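Side-chain contacts in adenylosuccinate lyase (Francisella tularensis subsp. tularensis SCHU S4, PDB 4EEI), which probably catalyses the release of fumarate from adenylosuccinate and from the related succinyl-carboxamide intermediate (SAICAR) at two steps of purine biosynthesis: residues D167-D170 with F171-D174; E160-R163 with R164-D167. All coordinates share one frame; numbering follows the deposited sequence. Where two conformers were deposited one is given.

Contact 1: D167-D170 with F171-D174; sequences DLKD and FQKD
Lys173 lays the start of its side chain over the carbonyl oxygen of Lys169, one turn back, with CG 3.4 Å from Lys169 O. With CG beside its own backbone N (chi1 -70°) and the chain extended beyond it, the lysine runs back along the helix, and CE is still 4.0 Å from Lys169 O. The same carbonyl accepts hydrogen bonds from Lys173 N and from a water, and this water in turn accepts from Gln172 NE2 at 2.6 Å. Lys169 O thus has two donors, the Lys173 N-H and the water, and the water ties it to the Gln172 amide. Gln172 brings its amide there on an extended chain that leaves with CG anti to the backbone N (chi1 -171°).

The segment is the C-terminal end of helix 151-173. Regular i to i+4 bonds run from Phe171 N to Asp167 O and from Gln172 N to Leu168 O, the latter 2.8 Å long. At Asp170 the pattern frays: its O takes two weak bonds, from Lys173 N and Asp174 N, and Asp174 is the first residue to leave helical backbone angles.

Asp170 and Lys173 bear opposite charges, but OD1 and NZ stay 4.3 Å apart, beyond a salt bridge; Asp170 OD2 is engaged instead by Lys166. On the buried side, Phe171 sets CB 3.5 Å from Leu168 O, and its ring leads away from residues 167-170 to meet Met110 of helix 94-131. Leu168 packs between that helix and helix 217-244, touching Val113 and Leu117 on the one and Leu222, Ile225 and Ile229 on the other.

Contact 2: E160-R163 with R164-D167; sequences EFKR and RLKD
Arg164 folds its side chain back against the preceding turn, the CB of Arg163 lying over one face of its guanidinium, 3.9 Å from NH1. Its CG, beside the backbone N (chi1 -58°), sits 3.4 Å from Glu160 O. Bends at chi2 (-73°) and chi3 (76°) curl the rest of the chain and turn the guanidinium side-on to Asp167, whose OD2 lies in its plane and accepts from both NE (3.0 Å) and NH1 (2.9 Å), closing an i to i+3 salt bridge. The two nitrogens approach OD2 from the same face of the carboxylate, while OD1 is salt-bridged to Lys221 of the second subunit. Arg164 NH2 donates to a water that itself donates to Glu160 OE2, linking the carboxylate to the guanidinium without direct contact.

Arg163 takes a different course. Straight at chi2 and bent at chi3, it sets a face of its guanidinium against Glu160 CA. Its NE is 4.6 Å from Arg164 NH2, and Asp217 of the second subunit, salt-bridged to both arginines, probably offsets their like charges.

Lys162 and Leu165 run side by side, pointing the same way, with Lys162 NZ 4.0 Å from Leu165 CD2.

Within the four-subunit assembly, helix 151-173 packs Phe161 against helix 94-131 and Arg164 against helix 217-244, where Arg235 pairs with Glu160, while the arginines reach across to the second subunit.

In the fold
Both contacts lie on helix 151-173, which follows the strand pair 135-140 and 143-149. Contact 2 comes first along the chain and contact 1 continues to the helix end; they share Asp167, and their centres are 11 Å apart. Contact 2 is the more buried and nearer the centre of the chain, whereas contact 1 emerges toward solvent. Helices 94-131 and 217-244 flank both, in keeping with the long helical bundle of the fumarase/aspartase superfamily. Both lie away from the AMP pocket, on the helical framework; contact 2 takes the larger part in the subunit interface, contact 1 reaching it only through the shared Asp167.

Contact 1: D167-D170 with F171-D174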
ATOM      1  N   ASP B 167      10.143  14.222  14.991  1.00 19.26           N
ATOM      2  CA  ASP B 167      10.407  13.937  13.570  1.00 22.06           C
ATOM      3  C   ASP B 167      10.038  15.153  12.712  1.00 20.16           C
ATOM      4  O   ASP B 167      10.791  15.537  11.815  1.00 20.41           O
ATOM      5  CB  ASP B 167       9.581  12.737  13.068  1.00 24.15           C
ATOM      6  CG  ASP B 167      10.007  11.406  13.681  1.00 31.70           C
ATOM      7  OD1 ASP B 167      11.135  11.324  14.216  1.00 28.96           O
ATOM      8  OD2 ASP B 167       9.205  10.430  13.603  1.00 32.98           O
ATOM      9  N   LEU B 168       8.874  15.742  12.975  1.00 17.33           N
ATOM     10  CA  LEU B 168       8.394  16.869  12.166  1.00 19.13           C
ATOM     11  C   LEU B 168       9.231  18.130  12.379  1.00 20.43           C
ATOM     12  O   LEU B 168       9.547  18.854  11.421  1.00 20.03           O
ATOM     13  CB  LEU B 168       6.916  17.174  12.444  1.00 18.47           C
ATOM     14  CG  LEU B 168       5.852  16.299  11.798  1.00 20.50           C
ATOM     15  CD1 LEU B 168       4.473  16.874  12.060  1.00 24.75           C
ATOM     16  CD2 LEU B 168       6.095  16.177  10.302  1.00 22.07           C
ATOM     17  N   LYS B 169       9.587  18.401  13.631  1.00 18.59           N
ATOM     18  CA  LYS B 169      10.410  19.564  13.924  1.00 20.12           C
ATOM     19  C   LYS B 169      11.809  19.385  13.315  1.00 21.42           C
ATOM     20  O   LYS B 169      12.431  20.357  12.873  1.00 23.04           O
ATOM     21  CB  LYS B 169      10.471  19.823  15.432  1.00 18.74           C
ATOM     22  CG  LYS B 169       9.164  20.403  16.006  1.00 21.54           C
ATOM     23  CD  LYS B 169       9.306  20.733  17.490  1.00 29.90           C
ATOM     24  CE  LYS B 169       8.136  21.577  17.981  1.00 37.08           C
ATOM     25  NZ  LYS B 169       8.156  21.825  19.452  1.00 39.51           N
ATOM     26  N   ASP B 170      12.300  18.149  13.285  1.00 21.07           N
ATOM     27  CA  ASP B 170      13.569  17.863  12.615  1.00 23.27           C
ATOM     28  C   ASP B 170      13.462  18.161  11.124  1.00 22.63           C
ATOM     29  O   ASP B 170      14.367  18.743  10.528  1.00 24.99           O
ATOM     30  CB  ASP B 170      13.990  16.403  12.807  1.00 26.62           C
ATOM     31  CG  ASP B 170      14.551  16.127  14.196  1.00 36.70           C
ATOM     32  OD1 ASP B 170      14.923  17.095  14.894  1.00 38.82           O
ATOM     33  OD2 ASP B 170      14.625  14.935  14.580  1.00 38.04           O
ATOM     34  N   PHE B 171      12.360  17.746  10.518  1.00 19.54           N
ATOM     35  CA  PHE B 171      12.170  17.972   9.086  1.00 21.59           C
ATOM     36  C   PHE B 171      12.012  19.457   8.837  1.00 24.90           C
ATOM     37  O   PHE B 171      12.491  19.983   7.838  1.00 27.52           O
ATOM     38  CB  PHE B 171      10.937  17.245   8.581  1.00 19.78           C
ATOM     39  CG  PHE B 171      10.808  17.245   7.083  1.00 22.94           C
ATOM     40  CD1 PHE B 171      10.097  18.243   6.428  1.00 23.11           C
ATOM     41  CD2 PHE B 171      11.399  16.249   6.332  1.00 20.67           C
ATOM     42  CE1 PHE B 171       9.982  18.235   5.027  1.00 21.18           C
ATOM     43  CE2 PHE B 171      11.294  16.234   4.935  1.00 21.44           C
ATOM     44  CZ  PHE B 171      10.589  17.228   4.284  1.00 18.70           C
ATOM     45  N   GLN B 172      11.341  20.142   9.757  1.00 22.21           N
ATOM     46  CA  GLN B 172      11.169  21.583   9.640  1.00 24.97           C
ATOM     47  C   GLN B 172      12.518  22.305   9.621  1.00 28.94           C
ATOM     48  O   GLN B 172      12.687  23.295   8.902  1.00 31.03           O
ATOM     49  CB  GLN B 172      10.293  22.104  10.783  1.00 26.05           C
ATOM     50  CG  GLN B 172       9.864  23.554  10.637  1.00 27.19           C
ATOM     51  CD  GLN B 172       9.040  24.017  11.814  1.00 30.81           C
ATOM     52  OE1 GLN B 172       7.985  24.647  11.650  1.00 35.05           O
ATOM     53  NE2 GLN B 172       9.515  23.708  13.020  1.00 24.11           N
ATOM     54  N   LYS B 173      13.478  21.817  10.405  1.00 29.53           N
ATOM     55  CA  LYS B 173      14.807  22.427  10.433  1.00 33.04           C
ATOM     56  C   LYS B 173      15.587  22.110   9.175  1.00 34.31           C
ATOM     57  O   LYS B 173      16.364  22.938   8.697  1.00 36.17           O
ATOM     58  CB  LYS B 173      15.627  21.917  11.612  1.00 38.51           C
ATOM     59  CG  LYS B 173      15.168  22.386  12.969  1.00 47.57           C
ATOM     60  CD  LYS B 173      16.071  21.793  14.039  1.00 55.89           C
ATOM     61  CE  LYS B 173      15.329  21.594  15.347  1.00 60.65           C
ATOM     62  NZ  LYS B 173      16.177  20.903  16.356  1.00 65.20           N
ATOM     63  N   ASP B 174      15.334  20.922   8.623  0.68 33.73           N
ATOM     64  CA  ASP B 174      16.115  20.369   7.514  0.68 37.50           C
ATOM     65  C   ASP B 174      15.290  19.350   6.714  0.68 36.05           C
ATOM     66  O   ASP B 174      15.298  18.150   7.027  0.68 36.00           O
ATOM     67  CB  ASP B 174      17.378  19.706   8.076  0.68 42.06           C
ATOM     68  CG  ASP B 174      18.222  19.013   7.011  0.68 47.27           C
ATOM     69  OD1 ASP B 174      18.035  19.277   5.802  0.68 48.05           O
ATOM     70  OD2 ASP B 174      19.096  18.204   7.396  0.68 50.41           O
TER
HETATM   71  O   HOH W   1      11.897  22.828  13.691  1.00 30.87           O

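Contact 2: E160-R163 with R164-D167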
ATOM      1  N   GLU B 160       4.186   8.718  22.065  1.00 19.89           N
ATOM      2  CA  GLU B 160       4.243   8.344  20.651  1.00 22.16           C
ATOM      3  C   GLU B 160       4.066   9.573  19.758  1.00 19.39           C
ATOM      4  O   GLU B 160       4.818   9.771  18.802  1.00 18.48           O
ATOM      5  CB  GLU B 160       3.193   7.280  20.301  1.00 20.71           C
ATOM      6  CG  GLU B 160       3.227   6.888  18.825  1.00 25.91           C
ATOM      7  CD  GLU B 160       2.207   5.816  18.447  1.00 30.02           C
ATOM      8  OE1 GLU B 160       1.334   5.480  19.290  1.00 28.65           O
ATOM      9  OE2 GLU B 160       2.278   5.317  17.296  1.00 26.49           O
ATOM     10  N   PHE B 161       3.067  10.396  20.070  1.00 18.25           N
ATOM     11  CA  PHE B 161       2.863  11.637  19.330  1.00 18.36           C
ATOM     12  C   PHE B 161       4.042  12.600  19.503  1.00 20.27           C
ATOM     13  O   PHE B 161       4.359  13.350  18.579  1.00 20.38           O
ATOM     14  CB  PHE B 161       1.532  12.309  19.729  1.00 17.98           C
ATOM     15  CG  PHE B 161       0.330  11.698  19.061  1.00 19.15           C
ATOM     16  CD1 PHE B 161       0.047  11.988  17.725  1.00 19.07           C
ATOM     17  CD2 PHE B 161      -0.506  10.826  19.750  1.00 19.08           C
ATOM     18  CE1 PHE B 161      -1.063  11.426  17.083  1.00 18.86           C
ATOM     19  CE2 PHE B 161      -1.631  10.259  19.121  1.00 19.86           C
ATOM     20  CZ  PHE B 161      -1.905  10.563  17.784  1.00 20.97           C
ATOM     21  N   LYS B 162       4.705  12.572  20.663  1.00 17.07           N
ATOM     22  CA  LYS B 162       5.931  13.374  20.835  1.00 16.92           C
ATOM     23  C   LYS B 162       7.093  12.859  19.975  1.00 18.07           C
ATOM     24  O   LYS B 162       7.935  13.641  19.506  1.00 19.33           O
ATOM     25  CB  LYS B 162       6.357  13.454  22.313  1.00 16.54           C
ATOM     26  CG  LYS B 162       5.432  14.301  23.190  1.00 21.45           C
ATOM     27  CD  LYS B 162       5.706  15.800  23.026  1.00 22.43           C
ATOM     28  CE  LYS B 162       7.050  16.168  23.632  1.00 29.55           C
ATOM     29  NZ  LYS B 162       7.585  17.454  23.087  1.00 31.14           N
ATOM     30  N   ARG B 163       7.170  11.546  19.779  1.00 15.60           N
ATOM     31  CA  ARG B 163       8.188  11.015  18.874  1.00 16.96           C
ATOM     32  C   ARG B 163       7.930  11.561  17.470  1.00 19.03           C
ATOM     33  O   ARG B 163       8.869  11.926  16.757  1.00 20.41           O
ATOM     34  CB  ARG B 163       8.198   9.478  18.880  1.00 20.71           C
ATOM     35  CG  ARG B 163       8.791   8.867  20.149  1.00 20.24           C
ATOM     36  CD  ARG B 163       9.013   7.347  20.015  1.00 21.62           C
ATOM     37  NE  ARG B 163       7.774   6.554  19.983  1.00 21.82           N
ATOM     38  CZ  ARG B 163       7.128   6.142  21.071  1.00 21.12           C
ATOM     39  NH1 ARG B 163       7.567   6.485  22.279  1.00 18.70           N
ATOM     40  NH2 ARG B 163       6.040   5.394  20.963  1.00 23.23           N
ATOM     41  N   ARG B 164       6.660  11.637  17.082  1.00 17.08           N
ATOM     42  CA  ARG B 164       6.312  12.166  15.760  1.00 17.19           C
ATOM     43  C   ARG B 164       6.558  13.670  15.696  1.00 19.09           C
ATOM     44  O   ARG B 164       6.994  14.193  14.665  1.00 22.32           O
ATOM     45  CB  ARG B 164       4.856  11.854  15.418  1.00 18.59           C
ATOM     46  CG  ARG B 164       4.508  10.366  15.441  1.00 17.92           C
ATOM     47  CD  ARG B 164       5.090   9.592  14.240  1.00 18.03           C
ATOM     48  NE  ARG B 164       6.526   9.333  14.381  1.00 17.91           N
ATOM     49  CZ  ARG B 164       7.043   8.362  15.132  1.00 19.31           C
ATOM     50  NH1 ARG B 164       8.358   8.211  15.217  1.00 20.78           N
ATOM     51  NH2 ARG B 164       6.240   7.538  15.797  1.00 21.15           N
ATOM     52  N   LEU B 165       6.295  14.367  16.799  1.00 18.84           N
ATOM     53  CA  LEU B 165       6.512  15.811  16.825  1.00 20.88           C
ATOM     54  C   LEU B 165       7.991  16.126  16.637  1.00 21.18           C
ATOM     55  O   LEU B 165       8.351  17.056  15.911  1.00 22.12           O
ATOM     56  CB  LEU B 165       5.956  16.438  18.120  1.00 18.65           C
ATOM     57  CG  LEU B 165       6.173  17.947  18.257  1.00 23.05           C
ATOM     58  CD1 LEU B 165       5.390  18.705  17.184  1.00 24.54           C
ATOM     59  CD2 LEU B 165       5.765  18.418  19.644  1.00 20.27           C
ATOM     60  N   LYS B 166       8.864  15.348  17.271  1.00 21.53           N
ATOM     61  CA  LYS B 166      10.290  15.549  17.053  1.00 22.82           C
ATOM     62  C   LYS B 166      10.685  15.280  15.594  1.00 20.51           C
ATOM     63  O   LYS B 166      11.478  16.029  15.029  1.00 20.38           O
ATOM     64  CB  LYS B 166      11.140  14.707  18.012  1.00 25.27           C
ATOM     65  CG  LYS B 166      12.642  14.965  17.866  1.00 29.44           C
ATOM     66  CD  LYS B 166      13.457  14.008  18.723  1.00 37.58           C
ATOM     67  CE  LYS B 166      14.964  14.172  18.480  1.00 43.67           C
ATOM     68  NZ  LYS B 166      15.419  13.693  17.130  1.00 44.96           N
ATOM     69  N   ASP B 167      10.143  14.222  14.991  1.00 19.26           N
ATOM     70  CA  ASP B 167      10.407  13.937  13.570  1.00 22.06           C
ATOM     71  C   ASP B 167      10.038  15.153  12.712  1.00 20.16           C
ATOM     72  O   ASP B 167      10.791  15.537  11.815  1.00 20.41           O
ATOM     73  CB  ASP B 167       9.581  12.737  13.068  1.00 24.15           C
ATOM     74  CG  ASP B 167      10.007  11.406  13.681  1.00 31.70           C
ATOM     75  OD1 ASP B 167      11.135  11.324  14.216  1.00 28.96           O
ATOM     76  OD2 ASP B 167       9.205  10.430  13.603  1.00 32.98           O
TER
HETATM   77  O   HOH W   2       3.354   6.735  15.333  1.00 20.09           O